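Local structure of fatty acid amide hydrolase (Candida albicans, 6KVR) at residues Gln116-Ala121 / Phe224-Ser229; Val199-Pro204 / Gly238-Tyr243; Ser257-Ala262 / Ser485-Leu490; Asn364-Lys369 / Phe462-Thr467; Thr515-Arg520 / Leu526-Tyr531. The protein probably hydrolyses amides of monocarboxylic acids to the carboxylate and ammonium, as a member of the amidase signature family. All coordinates share one frame; numbering follows the deposited sequence.

In the fold
The chain follows the amidase signature fold, a mixed eleven-strand sheet packed with helices. Interactions 1 and 2 are neighbours, with centres about 9 Å apart and segments that alternate along the chain. Cys120 O is probably hydrogen-bonded to Ser202 N, at 3.0 Å. Interaction 3 holds Ser257, the predicted nucleophile. Its centre lies about 17 Å from those of interactions 2 and 4, and it touches both. Interactions 2 and 4 each set a helix on the sheet, on strands 199-201 and 462-466. The latter strand precedes helix 482-490 of interaction 3. Interaction 5 comes last and is peripheral. Interaction 2 lies beside predicted Lys158, with interaction 1 behind it, away from the sites.

Interaction 1: Gln116-Ala121 / Phe224-Ser229; sequences QFTNCA and FNLLLS
Leu226 reaches across to Phe117 and Thr118 with its two methyl groups. Its CB points toward 116-121. CG lies anti to the carbonyl carbon (chi1 -75°), and this carries the branch over to the end of helix 100-118. There the two methyls part. CD1 comes to the edge of the Phe117 ring, near the ring plane, with Leu226 CD1 4.1 Å from Phe117 CD1. CD2 comes closer to the backbone, with Leu226 CD2 3.5 Å from Phe117 O. The same methyl also meets the next residue, with Leu226 CD2 4.2 Å from Thr118 CG2. The Thr118 side chain runs at about a right angle to that of Leu226. Thr118 meets the leucine through its methyl, while Thr118 OG1 is hydrogen-bonded to Ala114 O in the helix.

The leucine sits in a type I beta turn from Asn225 to Leu228, closed by Leu228 N to Asn225 O at 3.0 Å. An Asx turn overlaps it. Leu227 N donates to Asn225 OD1 at 3.0 Å, with an N-H...O angle of 143°, and lies in the carbonyl plane of the amide. Asn225 ND2 is bonded to Val537 O and Gln61 OE1, so both ends of this amide are held. The Phe117 ring also packs on Leu50 and on Ala64 and Tyr67 of helix 64-70. The backbone of Thr118 is bonded to Lys221, just ahead of the turn.

Interaction 2: Val199-Pro204 / Gly238-Tyr243; sequences VRTSQP and GAIVGY
Ile240 of helix 235-243 meets Val199 and Thr201 of strand 199-201, a helix-on-sheet packing in the core of the amidase signature fold. The two strand residues are two positions apart, on the same face of the strand, and both have their CB turned toward the helix. Ile240 answers them with its two branches. Its CG1 is anti to the backbone N (chi1 -171°) and the chain runs on extended, which brings CD1 to the valine. Ile240 and Val199 reach toward each other tip to tip, with Ile240 CD1 3.8 Å from Val199 CG1. The approach to Thr201 is different. There the side chains stand at about a right angle, and the shorter branch does the touching.

Ile240 also packs on Ser156 of strand 155-158, the neighbour of 199-201 in the sheet, and on Ala111 of helix 100-118. The hydroxyl of Thr201 has its own partners, Glu237 OE2 and Leu157 O. Its side chain lies about 4 Å from that of Lys158, predicted to belong to the charge relay system. The threonine therefore shows its polar atom to these partners and its methyl to the helix, where Thr201 CG2 lies 4.0 Å from Ile240 CG2.

Interaction 3: Ser257-Ala262 / Ser485-Leu490; sequences SIRAPA and SLWNIL
Arg259 touches Trp487 and Asn488 with one guanidinium nitrogen. Its NH2 lies 3.8 Å from Trp487 CB and 4.0 Å from Trp487 CD1. It approaches the indole at the edge, in the ring plane, and the guanidinium and ring planes are 74° apart. This is no stack on the indole face. Asn488 OD1 sits at the guanidinium edge, 4.1 Å from Arg259 NH2, and makes packing contact only. A bend at chi3 (-51°) turns the guanidinium as it reaches the helix.

The charged group is buried, and partners outside these segments hold it. Arg259 NH1 forms a salt bridge with Asp253 OD2, and NE is bonded to Gln544 OE1. The bond from NH2 to Thr484 O is weak. Arg259 follows closely on Ser257, the predicted acyl-ester nucleophile of the amidase signature fold, whose OG is bonded to Ile254 O and weakly to Ser233 OG. Asp253 is a shared second-shell residue. Its OD2 also binds Ile258 N, and its OD1 binds Asn488 ND2. The two helices thus share one carboxylate, which probably favours the charged arginine. On the Trp487 side, Leu486 CD2 lies 3.7 Å above one ring face, offset toward the rim.

Interaction 4: Asn364-Lys369 / Phe462-Thr467; sequences NTVVEK and FILSPT
No flat group takes part where Val366 and Val367 meet Leu464, because the touching atoms are all methyls. The nearby rings lie round the strand instead. The indole of Trp487 packs on the other side of the strand, with Trp487 CH2 3.8 Å from Ile463 CD1. On the same side, Trp487 NE1 is 3.8 Å from Ser465 OG. The Phe462 side chain touches Glu554, Val555 and Ala558 of helix 552-565, and Leu342 and Leu545.

Leu464 is the one strand residue that carries the contact. Its CG is anti to the backbone N (chi1 178°), which sets CG toward helix 357-372. One of its methyls serves both valines. Leu464 CD2 is 3.9 Å from Val366 CG1, and the two side chains cross obliquely. The same methyl, Leu464 CD2, is 4.3 Å from Val367 CG2, a looser touch at the flank.

This is a helix laid on a face of the central mixed sheet of the amidase fold. Strand 462-466 is bordered by strand 540-546, antiparallel to it, and by strand 343-346, parallel to it. The backbone of Leu464 is bonded to Ala345 and Ile347, which ties this residue to strand 343-346 and the residue after it. Val366 also packs on Leu543 of strand 540-546, so the helix spans two adjacent strands. Further round the helix, Val367 touches Arg348.

Interaction 5: Thr515-Arg520 / Leu526-Tyr531; sequences TKYKYR and LENENY
Tyr519 meets Asn528 and Glu529 mainly by van der Waals packing. Its phenol end lies against CB of Asn528 and CG of Glu529, with Tyr519 OH 3.6 Å from Asn528 CB and 3.9 Å from Glu529 CG. The ring flank joins in, as Tyr519 CE1 is 3.7 Å from Asn528 CB. Tyr517 adds little, with a distant touch on Asn528.

Polar atoms also approach the ring. Asn528 OD1 comes to its edge, in the ring plane, 3.5 Å from Tyr519 CE1. The amide is tilted 58° to the ring. The Glu529 carboxylate stands at 90° to the ring, with Glu529 OE2 4.1 Å from Tyr519 CE2. The glutamate chain is extended beyond CG, and this carries its end back to the tyrosine.

The hydrogen bonds of these groups go elsewhere. Asn528 OD1 takes a bond from Arg354 NE, which helps to fix the rotation of the amide. Glu529 OE1 is bonded to Gln525 NE2, one turn earlier. Tyr517 OH is bonded to Glu524 OE2, which also forms a salt bridge with Arg520 NH1.

Overall the connection between helices 512-515 and 522-529 folds back on the second helix, at the partly exposed periphery of the protein. Just beyond that helix, Tyr531 packs on Pro357 and Pro358 at the start of helix 357-372.

Interaction 1: Gln116-Ala121 / Phe224-Ser229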
# COMPACT_ATOMS: atom_id res chain seq x y z
N GLN A 116 30.15 2.72 -26.53
CA GLN A 116 31.57 2.54 -26.86
C GLN A 116 32.47 3.09 -25.76
O GLN A 116 33.54 2.53 -25.49
CB GLN A 116 31.89 3.20 -28.20
CG GLN A 116 32.84 2.40 -29.06
CD GLN A 116 33.50 3.23 -30.14
OE1 GLN A 116 32.95 4.22 -30.61
NE2 GLN A 116 34.70 2.82 -30.53
N PHE A 117 32.04 4.15 -25.08
CA PHE A 117 32.83 4.72 -24.00
C PHE A 117 32.46 4.17 -22.63
O PHE A 117 33.36 3.87 -21.83
CB PHE A 117 32.67 6.25 -24.01
CG PHE A 117 33.48 6.93 -25.09
CD1 PHE A 117 34.80 7.29 -24.86
CD2 PHE A 117 32.91 7.23 -26.32
CE1 PHE A 117 35.55 7.94 -25.85
CE2 PHE A 117 33.64 7.86 -27.31
CZ PHE A 117 34.96 8.22 -27.08
N THR A 118 31.16 4.02 -22.31
CA THR A 118 30.78 3.67 -20.95
C THR A 118 30.40 2.20 -20.74
O THR A 118 30.34 1.77 -19.59
CB THR A 118 29.60 4.53 -20.50
OG1 THR A 118 28.46 4.24 -21.32
CG2 THR A 118 29.95 6.02 -20.58
N ASN A 119 30.14 1.44 -21.81
CA ASN A 119 29.73 0.03 -21.70
C ASN A 119 28.36 -0.09 -21.02
O ASN A 119 28.10 -1.01 -20.24
CB ASN A 119 30.78 -0.82 -20.98
CG ASN A 119 30.57 -2.33 -21.17
OD1 ASN A 119 30.30 -2.79 -22.28
ND2 ASN A 119 30.71 -3.09 -20.09
N CYS A 120 27.47 0.86 -21.34
CA CYS A 120 26.18 0.99 -20.69
C CYS A 120 25.08 0.10 -21.25
O CYS A 120 24.04 -0.04 -20.59
CB CYS A 120 25.73 2.46 -20.76
SG CYS A 120 25.57 3.05 -22.46
N ALA A 121 25.25 -0.53 -22.42
CA ALA A 121 24.20 -1.36 -23.00
C ALA A 121 24.42 -2.85 -22.71
O ALA A 121 25.57 -3.31 -22.65
CB ALA A 121 24.12 -1.15 -24.52
N PHE A 224 31.35 11.23 -17.30
CA PHE A 224 32.11 12.45 -17.03
C PHE A 224 33.52 12.18 -16.52
O PHE A 224 34.33 13.11 -16.42
CB PHE A 224 31.36 13.33 -16.01
CG PHE A 224 30.13 13.99 -16.58
CD1 PHE A 224 30.22 15.23 -17.20
CD2 PHE A 224 28.90 13.35 -16.50
CE1 PHE A 224 29.08 15.84 -17.72
CE2 PHE A 224 27.76 13.95 -17.03
CZ PHE A 224 27.85 15.20 -17.64
N ASN A 225 33.83 10.93 -16.20
CA ASN A 225 35.12 10.50 -15.70
C ASN A 225 35.12 8.99 -15.78
O ASN A 225 34.51 8.33 -14.93
CB ASN A 225 35.34 10.98 -14.26
CG ASN A 225 36.71 10.57 -13.69
OD1 ASN A 225 37.26 9.54 -14.06
ND2 ASN A 225 37.24 11.38 -12.78
N LEU A 226 35.77 8.43 -16.80
CA LEU A 226 35.67 7.00 -17.09
C LEU A 226 36.38 6.13 -16.06
O LEU A 226 36.24 4.90 -16.12
CB LEU A 226 36.21 6.70 -18.48
CG LEU A 226 35.33 7.09 -19.67
CD1 LEU A 226 36.02 6.70 -20.99
CD2 LEU A 226 33.96 6.46 -19.58
N LEU A 227 37.14 6.70 -15.13
CA LEU A 227 37.62 5.85 -14.04
C LEU A 227 36.48 5.49 -13.08
O LEU A 227 36.50 4.40 -12.48
CB LEU A 227 38.77 6.54 -13.30
CG LEU A 227 39.33 5.82 -12.05
CD1 LEU A 227 39.99 4.49 -12.38
CD2 LEU A 227 40.31 6.71 -11.31
N LEU A 228 35.48 6.36 -12.95
CA LEU A 228 34.46 6.18 -11.92
C LEU A 228 33.31 5.30 -12.39
O LEU A 228 33.04 5.14 -13.58
CB LEU A 228 33.91 7.53 -11.45
CG LEU A 228 35.03 8.54 -11.17
CD1 LEU A 228 34.44 9.88 -10.78
CD2 LEU A 228 36.00 8.01 -10.08
N SER A 229 32.62 4.71 -11.41
CA SER A 229 31.37 4.01 -11.68
C SER A 229 30.27 4.99 -12.09
O SER A 229 30.22 6.13 -11.62
CB SER A 229 30.93 3.24 -10.44
OG SER A 229 29.55 2.98 -10.49

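Interaction 2: Val199-Pro204 / Gly238-Tyr243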
# COMPACT_ATOMS: atom_id res chain seq x y z
N VAL A 199 17.45 0.19 -26.91
CA VAL A 199 18.57 -0.20 -26.05
C VAL A 199 18.05 -0.61 -24.66
O VAL A 199 17.14 0.03 -24.11
CB VAL A 199 19.61 0.93 -25.92
CG1 VAL A 199 18.99 2.19 -25.36
CG2 VAL A 199 20.77 0.50 -25.04
N ARG A 200 18.64 -1.66 -24.10
CA ARG A 200 18.36 -2.11 -22.74
C ARG A 200 19.68 -2.10 -21.99
O ARG A 200 20.68 -2.64 -22.48
CB ARG A 200 17.72 -3.51 -22.71
CG ARG A 200 16.34 -3.54 -23.40
CD ARG A 200 15.86 -4.96 -23.66
NE ARG A 200 15.43 -5.59 -22.43
CZ ARG A 200 15.28 -6.90 -22.27
NH1 ARG A 200 15.52 -7.74 -23.27
NH2 ARG A 200 14.86 -7.38 -21.10
N THR A 201 19.68 -1.48 -20.82
CA THR A 201 20.90 -1.03 -20.15
C THR A 201 21.31 -1.97 -19.02
O THR A 201 20.50 -2.74 -18.49
CB THR A 201 20.71 0.38 -19.60
OG1 THR A 201 19.47 0.45 -18.88
CG2 THR A 201 20.68 1.38 -20.75
N SER A 202 22.56 -1.83 -18.62
CA SER A 202 23.22 -2.75 -17.71
C SER A 202 22.80 -2.53 -16.27
O SER A 202 22.26 -1.48 -15.89
CB SER A 202 24.74 -2.65 -17.83
OG SER A 202 25.16 -1.34 -17.47
N GLN A 203 23.09 -3.55 -15.46
CA GLN A 203 22.73 -3.63 -14.06
C GLN A 203 23.67 -4.64 -13.41
O GLN A 203 24.19 -5.52 -14.09
CB GLN A 203 21.27 -4.09 -13.90
CG GLN A 203 21.07 -5.48 -14.44
CD GLN A 203 19.74 -5.68 -15.14
OE1 GLN A 203 18.86 -4.81 -15.10
NE2 GLN A 203 19.60 -6.82 -15.80
N PRO A 204 23.93 -4.51 -12.12
CA PRO A 204 24.80 -5.48 -11.45
C PRO A 204 24.11 -6.83 -11.24
O PRO A 204 22.89 -6.93 -11.17
CB PRO A 204 25.09 -4.81 -10.11
CG PRO A 204 23.83 -3.97 -9.87
CD PRO A 204 23.53 -3.41 -11.24
N GLY A 238 21.94 5.55 -15.92
CA GLY A 238 22.66 6.75 -15.54
C GLY A 238 23.70 7.15 -16.57
O GLY A 238 23.82 8.32 -16.93
N ALA A 239 24.46 6.17 -17.08
CA ALA A 239 25.47 6.47 -18.08
C ALA A 239 24.84 7.04 -19.35
O ALA A 239 25.26 8.08 -19.85
CB ALA A 239 26.30 5.22 -18.39
N ILE A 240 23.80 6.37 -19.87
CA ILE A 240 23.29 6.75 -21.18
C ILE A 240 22.50 8.05 -21.10
O ILE A 240 22.55 8.88 -22.02
CB ILE A 240 22.45 5.61 -21.81
CG1 ILE A 240 22.11 5.94 -23.25
CG2 ILE A 240 21.14 5.39 -21.05
CD1 ILE A 240 21.48 4.77 -24.00
N VAL A 241 21.75 8.27 -20.02
CA VAL A 241 21.04 9.53 -19.87
C VAL A 241 22.03 10.67 -19.64
O VAL A 241 21.98 11.70 -20.32
CB VAL A 241 19.99 9.43 -18.74
CG1 VAL A 241 19.33 10.78 -18.47
CG2 VAL A 241 18.93 8.39 -19.10
N GLY A 242 23.00 10.47 -18.73
CA GLY A 242 24.01 11.50 -18.50
C GLY A 242 24.80 11.87 -19.75
O GLY A 242 25.20 13.02 -19.91
N TYR A 243 25.02 10.91 -20.64
CA TYR A 243 25.65 11.15 -21.93
C TYR A 243 24.70 11.73 -22.97
O TYR A 243 25.17 12.23 -24.00
CB TYR A 243 26.23 9.84 -22.46
CG TYR A 243 27.22 9.97 -23.61
CD1 TYR A 243 28.57 10.18 -23.36
CD2 TYR A 243 26.82 9.84 -24.93
CE1 TYR A 243 29.49 10.28 -24.40
CE2 TYR A 243 27.74 9.93 -25.98
CZ TYR A 243 29.07 10.15 -25.71
OH TYR A 243 29.98 10.25 -26.74

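Interaction 3: Ser257-Ala262 / Ser485-Leu490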
# COMPACT_ATOMS: atom_id res chain seq x y z
N SER A 257 18.68 2.85 -6.32
CA SER A 257 19.11 2.46 -7.66
C SER A 257 18.60 3.38 -8.78
O SER A 257 18.97 3.15 -9.92
CB SER A 257 18.70 1.01 -7.94
OG SER A 257 19.17 0.16 -6.90
N ILE A 258 17.76 4.39 -8.52
CA ILE A 258 17.52 5.47 -9.49
C ILE A 258 18.33 6.70 -9.13
O ILE A 258 19.04 7.26 -9.97
CB ILE A 258 16.02 5.83 -9.59
CG1 ILE A 258 15.21 4.73 -10.27
CG2 ILE A 258 15.86 7.14 -10.34
CD1 ILE A 258 13.70 4.95 -10.16
N ARG A 259 18.24 7.13 -7.88
CA ARG A 259 18.83 8.40 -7.48
C ARG A 259 20.35 8.38 -7.53
O ARG A 259 20.96 9.37 -7.95
CB ARG A 259 18.32 8.74 -6.10
CG ARG A 259 16.84 8.61 -6.20
CD ARG A 259 16.08 9.18 -5.11
NE ARG A 259 16.50 8.77 -3.79
CZ ARG A 259 16.43 7.54 -3.30
NH1 ARG A 259 16.12 6.52 -4.06
NH2 ARG A 259 16.65 7.36 -2.01
N ALA A 260 20.99 7.27 -7.12
CA ALA A 260 22.46 7.25 -7.13
C ALA A 260 23.04 7.31 -8.53
O ALA A 260 23.88 8.20 -8.78
CB ALA A 260 22.99 6.04 -6.35
N PRO A 261 22.65 6.45 -9.49
CA PRO A 261 23.20 6.60 -10.85
C PRO A 261 22.94 7.97 -11.44
O PRO A 261 23.82 8.52 -12.12
CB PRO A 261 22.48 5.50 -11.66
CG PRO A 261 21.88 4.58 -10.64
CD PRO A 261 21.66 5.34 -9.40
N ALA A 262 21.76 8.54 -11.21
CA ALA A 262 21.49 9.90 -11.68
C ALA A 262 22.52 10.87 -11.10
O ALA A 262 23.19 11.59 -11.85
CB ALA A 262 20.07 10.32 -11.31
N SER A 485 19.07 4.86 1.18
CA SER A 485 18.19 3.83 1.70
C SER A 485 17.23 4.38 2.75
O SER A 485 16.18 3.78 2.98
CB SER A 485 19.01 2.67 2.28
OG SER A 485 19.72 3.05 3.44
N LEU A 486 17.57 5.51 3.38
CA LEU A 486 16.65 6.13 4.34
C LEU A 486 15.30 6.43 3.69
O LEU A 486 14.24 6.17 4.28
CB LEU A 486 17.26 7.42 4.89
CG LEU A 486 16.35 8.27 5.78
CD1 LEU A 486 15.97 7.51 7.06
CD2 LEU A 486 16.96 9.67 6.08
N TRP A 487 15.31 7.00 2.49
CA TRP A 487 14.05 7.33 1.84
C TRP A 487 13.34 6.11 1.25
O TRP A 487 12.16 6.22 0.88
CB TRP A 487 14.30 8.41 0.77
CG TRP A 487 15.12 9.51 1.38
CD1 TRP A 487 16.41 9.82 1.10
CD2 TRP A 487 14.72 10.40 2.45
NE1 TRP A 487 16.84 10.86 1.89
CE2 TRP A 487 15.82 11.23 2.74
CE3 TRP A 487 13.54 10.58 3.18
CZ2 TRP A 487 15.78 12.22 3.72
CZ3 TRP A 487 13.50 11.58 4.16
CH2 TRP A 487 14.61 12.38 4.43
N ASN A 488 14.00 4.95 1.19
CA ASN A 488 13.27 3.74 0.82
C ASN A 488 12.46 3.20 1.99
O ASN A 488 11.31 2.78 1.80
CB ASN A 488 14.23 2.66 0.32
CG ASN A 488 14.91 3.05 -0.97
OD1 ASN A 488 16.08 3.42 -0.98
ND2 ASN A 488 14.18 3.00 -2.07
N ILE A 489 13.03 3.19 3.19
CA ILE A 489 12.26 2.67 4.31
C ILE A 489 11.16 3.66 4.70
O ILE A 489 10.06 3.24 5.07
CB ILE A 489 13.17 2.27 5.50
CG1 ILE A 489 12.35 1.56 6.57
CG2 ILE A 489 13.87 3.49 6.12
CD1 ILE A 489 13.16 1.09 7.78
N LEU A 490 11.41 4.96 4.59
CA LEU A 490 10.34 5.94 4.82
C LEU A 490 9.35 6.00 3.67
O LEU A 490 8.21 6.44 3.87
CB LEU A 490 10.92 7.33 5.07
CG LEU A 490 11.87 7.51 6.27
CD1 LEU A 490 12.49 8.92 6.30
CD2 LEU A 490 11.17 7.20 7.58

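Interaction 4: Asn364-Lys369 / Phe462-Thr467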
# COMPACT_ATOMS: atom_id res chain seq x y z
N ASN A 364 26.63 23.08 0.76
CA ASN A 364 26.72 24.42 1.35
C ASN A 364 26.42 25.51 0.33
O ASN A 364 25.76 26.51 0.65
CB ASN A 364 28.11 24.62 1.96
CG ASN A 364 28.19 25.90 2.74
OD1 ASN A 364 27.51 26.06 3.75
ND2 ASN A 364 29.02 26.83 2.28
N THR A 365 26.91 25.35 -0.91
CA THR A 365 26.64 26.36 -1.93
C THR A 365 25.15 26.43 -2.26
O THR A 365 24.60 27.52 -2.46
CB THR A 365 27.47 26.08 -3.19
OG1 THR A 365 28.87 26.18 -2.89
CG2 THR A 365 27.15 27.09 -4.29
N VAL A 366 24.47 25.27 -2.28
CA VAL A 366 23.06 25.27 -2.66
C VAL A 366 22.22 25.89 -1.54
O VAL A 366 21.29 26.67 -1.80
CB VAL A 366 22.60 23.84 -3.03
CG1 VAL A 366 21.07 23.73 -3.08
CG2 VAL A 366 23.21 23.44 -4.37
N VAL A 367 22.54 25.57 -0.29
CA VAL A 367 21.82 26.16 0.84
C VAL A 367 21.94 27.68 0.81
O VAL A 367 20.96 28.40 1.04
CB VAL A 367 22.32 25.57 2.17
CG1 VAL A 367 21.82 26.40 3.34
CG2 VAL A 367 21.88 24.11 2.32
N GLU A 368 23.14 28.20 0.52
CA GLU A 368 23.31 29.65 0.55
C GLU A 368 22.55 30.31 -0.59
O GLU A 368 21.94 31.37 -0.42
CB GLU A 368 24.80 30.00 0.53
CG GLU A 368 25.50 29.67 1.86
CD GLU A 368 24.98 30.51 3.04
OE1 GLU A 368 24.59 29.93 4.09
OE2 GLU A 368 24.95 31.75 2.93
N LYS A 369 22.53 29.67 -1.76
CA LYS A 369 21.73 30.15 -2.87
C LYS A 369 20.23 30.16 -2.53
O LYS A 369 19.51 31.09 -2.91
CB LYS A 369 22.01 29.26 -4.06
CG LYS A 369 21.76 29.92 -5.38
CD LYS A 369 23.00 30.71 -5.85
CE LYS A 369 22.72 31.51 -7.12
NZ LYS A 369 21.54 32.42 -6.91
N PHE A 462 10.22 20.38 2.19
CA PHE A 462 11.14 19.40 1.61
C PHE A 462 12.36 19.21 2.48
O PHE A 462 12.71 20.07 3.29
CB PHE A 462 11.59 19.80 0.20
CG PHE A 462 10.45 20.11 -0.72
CD1 PHE A 462 9.71 19.09 -1.30
CD2 PHE A 462 10.10 21.43 -0.99
CE1 PHE A 462 8.64 19.38 -2.14
CE2 PHE A 462 9.03 21.72 -1.83
CZ PHE A 462 8.30 20.69 -2.41
N ILE A 463 13.02 18.07 2.29
CA ILE A 463 14.28 17.77 2.95
C ILE A 463 15.36 17.67 1.88
O ILE A 463 15.18 16.97 0.87
CB ILE A 463 14.18 16.48 3.80
CG1 ILE A 463 13.03 16.64 4.81
CG2 ILE A 463 15.47 16.21 4.56
CD1 ILE A 463 12.78 15.42 5.65
N LEU A 464 16.44 18.42 2.06
CA LEU A 464 17.56 18.45 1.14
C LEU A 464 18.72 17.72 1.81
O LEU A 464 19.00 17.96 2.99
CB LEU A 464 17.95 19.88 0.79
CG LEU A 464 19.16 20.11 -0.14
CD1 LEU A 464 18.92 19.49 -1.50
CD2 LEU A 464 19.47 21.60 -0.29
N SER A 465 19.38 16.83 1.07
CA SER A 465 20.36 15.96 1.69
C SER A 465 21.31 15.44 0.62
O SER A 465 20.98 15.48 -0.57
CB SER A 465 19.67 14.80 2.42
OG SER A 465 19.13 13.90 1.47
N PRO A 466 22.48 14.92 1.01
CA PRO A 466 23.37 14.26 0.05
C PRO A 466 22.71 13.02 -0.53
O PRO A 466 21.75 12.48 0.02
CB PRO A 466 24.61 13.90 0.88
CG PRO A 466 24.49 14.73 2.16
CD PRO A 466 23.02 14.85 2.38
N THR A 467 23.25 12.55 -1.66
CA THR A 467 22.82 11.29 -2.25
C THR A 467 23.69 10.13 -1.82
O THR A 467 23.25 8.97 -1.89
CB THR A 467 22.83 11.37 -3.78
OG1 THR A 467 22.15 12.56 -4.19
CG2 THR A 467 22.08 10.17 -4.38

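Interaction 5: Thr515-Arg520 / Leu526-Tyr531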
# COMPACT_ATOMS: atom_id res chain seq x y z
N THR A 515 41.17 16.18 9.62
CA THR A 515 42.07 15.04 9.85
C THR A 515 42.02 14.55 11.28
O THR A 515 42.48 13.43 11.55
CB THR A 515 43.54 15.39 9.47
OG1 THR A 515 43.96 16.58 10.15
CG2 THR A 515 43.69 15.60 7.98
N LYS A 516 41.46 15.32 12.20
CA LYS A 516 41.28 14.87 13.58
C LYS A 516 39.86 14.36 13.84
O LYS A 516 39.44 14.26 14.99
CB LYS A 516 41.63 15.99 14.55
CG LYS A 516 41.13 17.32 14.06
CD LYS A 516 42.14 18.44 14.24
CE LYS A 516 41.99 19.12 15.61
NZ LYS A 516 42.93 20.26 15.75
N TYR A 517 39.14 13.99 12.79
CA TYR A 517 37.84 13.35 12.94
C TYR A 517 37.99 11.97 13.60
O TYR A 517 38.92 11.22 13.31
CB TYR A 517 37.18 13.23 11.56
CG TYR A 517 35.73 12.79 11.58
CD1 TYR A 517 34.73 13.65 12.02
CD2 TYR A 517 35.37 11.53 11.12
CE1 TYR A 517 33.39 13.26 12.03
CE2 TYR A 517 34.04 11.13 11.12
CZ TYR A 517 33.06 11.99 11.57
OH TYR A 517 31.76 11.56 11.57
N LYS A 518 37.08 11.67 14.51
CA LYS A 518 36.99 10.37 15.16
C LYS A 518 35.87 9.57 14.48
O LYS A 518 34.71 9.99 14.51
CB LYS A 518 36.72 10.53 16.65
CG LYS A 518 36.34 9.25 17.39
CD LYS A 518 36.41 9.44 18.90
CE LYS A 518 35.25 10.31 19.41
NZ LYS A 518 35.66 11.33 20.43
N TYR A 519 36.23 8.44 13.86
CA TYR A 519 35.24 7.67 13.12
C TYR A 519 34.26 7.00 14.07
O TYR A 519 34.63 6.54 15.15
CB TYR A 519 35.93 6.62 12.25
CG TYR A 519 36.66 7.21 11.07
CD1 TYR A 519 35.97 7.93 10.12
CD2 TYR A 519 38.04 7.05 10.93
CE1 TYR A 519 36.64 8.50 9.04
CE2 TYR A 519 38.71 7.61 9.84
CZ TYR A 519 38.00 8.34 8.90
OH TYR A 519 38.64 8.90 7.82
N ARG A 520 32.99 6.96 13.67
CA ARG A 520 31.96 6.31 14.48
C ARG A 520 31.82 4.81 14.20
O ARG A 520 31.18 4.12 14.99
CB ARG A 520 30.60 6.95 14.23
CG ARG A 520 30.59 8.44 14.24
CD ARG A 520 29.82 8.90 13.02
NE ARG A 520 29.20 10.20 13.22
CZ ARG A 520 28.64 10.92 12.26
NH1 ARG A 520 28.69 10.55 10.99
NH2 ARG A 520 28.02 12.05 12.59
N LEU A 526 36.00 2.94 6.29
CA LEU A 526 36.12 2.36 4.96
C LEU A 526 35.78 3.38 3.87
O LEU A 526 36.57 3.63 2.96
CB LEU A 526 35.22 1.12 4.87
CG LEU A 526 35.10 0.38 3.55
CD1 LEU A 526 36.48 0.04 2.95
CD2 LEU A 526 34.27 -0.88 3.76
N GLU A 527 34.61 4.02 4.00
CA GLU A 527 34.17 4.96 2.97
C GLU A 527 35.06 6.20 2.92
O GLU A 527 35.48 6.62 1.84
CB GLU A 527 32.71 5.35 3.23
CG GLU A 527 31.70 4.28 2.85
CD GLU A 527 31.40 4.23 1.34
OE1 GLU A 527 31.83 5.14 0.58
OE2 GLU A 527 30.71 3.27 0.91
N ASN A 528 35.32 6.83 4.08
CA ASN A 528 36.04 8.11 4.07
C ASN A 528 37.50 7.94 3.65
O ASN A 528 38.06 8.84 3.02
CB ASN A 528 35.99 8.77 5.44
CG ASN A 528 34.68 9.51 5.72
OD1 ASN A 528 34.52 10.10 6.79
ND2 ASN A 528 33.73 9.47 4.78
N GLU A 529 38.13 6.82 4.00
CA GLU A 529 39.54 6.68 3.63
C GLU A 529 39.74 6.39 2.15
O GLU A 529 40.87 6.47 1.67
CB GLU A 529 40.21 5.61 4.51
CG GLU A 529 40.58 6.15 5.90
CD GLU A 529 41.24 5.14 6.84
OE1 GLU A 529 41.26 3.91 6.55
OE2 GLU A 529 41.74 5.58 7.90
N ASN A 530 38.66 6.13 1.40
CA ASN A 530 38.76 6.02 -0.05
C ASN A 530 38.78 7.37 -0.76
O ASN A 530 39.12 7.42 -1.94
CB ASN A 530 37.58 5.21 -0.60
CG ASN A 530 37.78 3.73 -0.43
OD1 ASN A 530 38.90 3.28 -0.22
ND2 ASN A 530 36.70 2.97 -0.49
N TYR A 531 38.42 8.46 -0.09
CA TYR A 531 38.37 9.72 -0.81
C TYR A 531 39.79 10.22 -1.07
O TYR A 531 40.61 10.31 -0.16
CB TYR A 531 37.57 10.79 -0.07
CG TYR A 531 37.55 12.07 -0.90
CD1 TYR A 531 36.77 12.15 -2.05
CD2 TYR A 531 38.39 13.14 -0.59
CE1 TYR A 531 36.79 13.28 -2.86
CE2 TYR A 531 38.42 14.28 -1.40
CZ TYR A 531 37.62 14.34 -2.52
OH TYR A 531 37.62 15.45 -3.31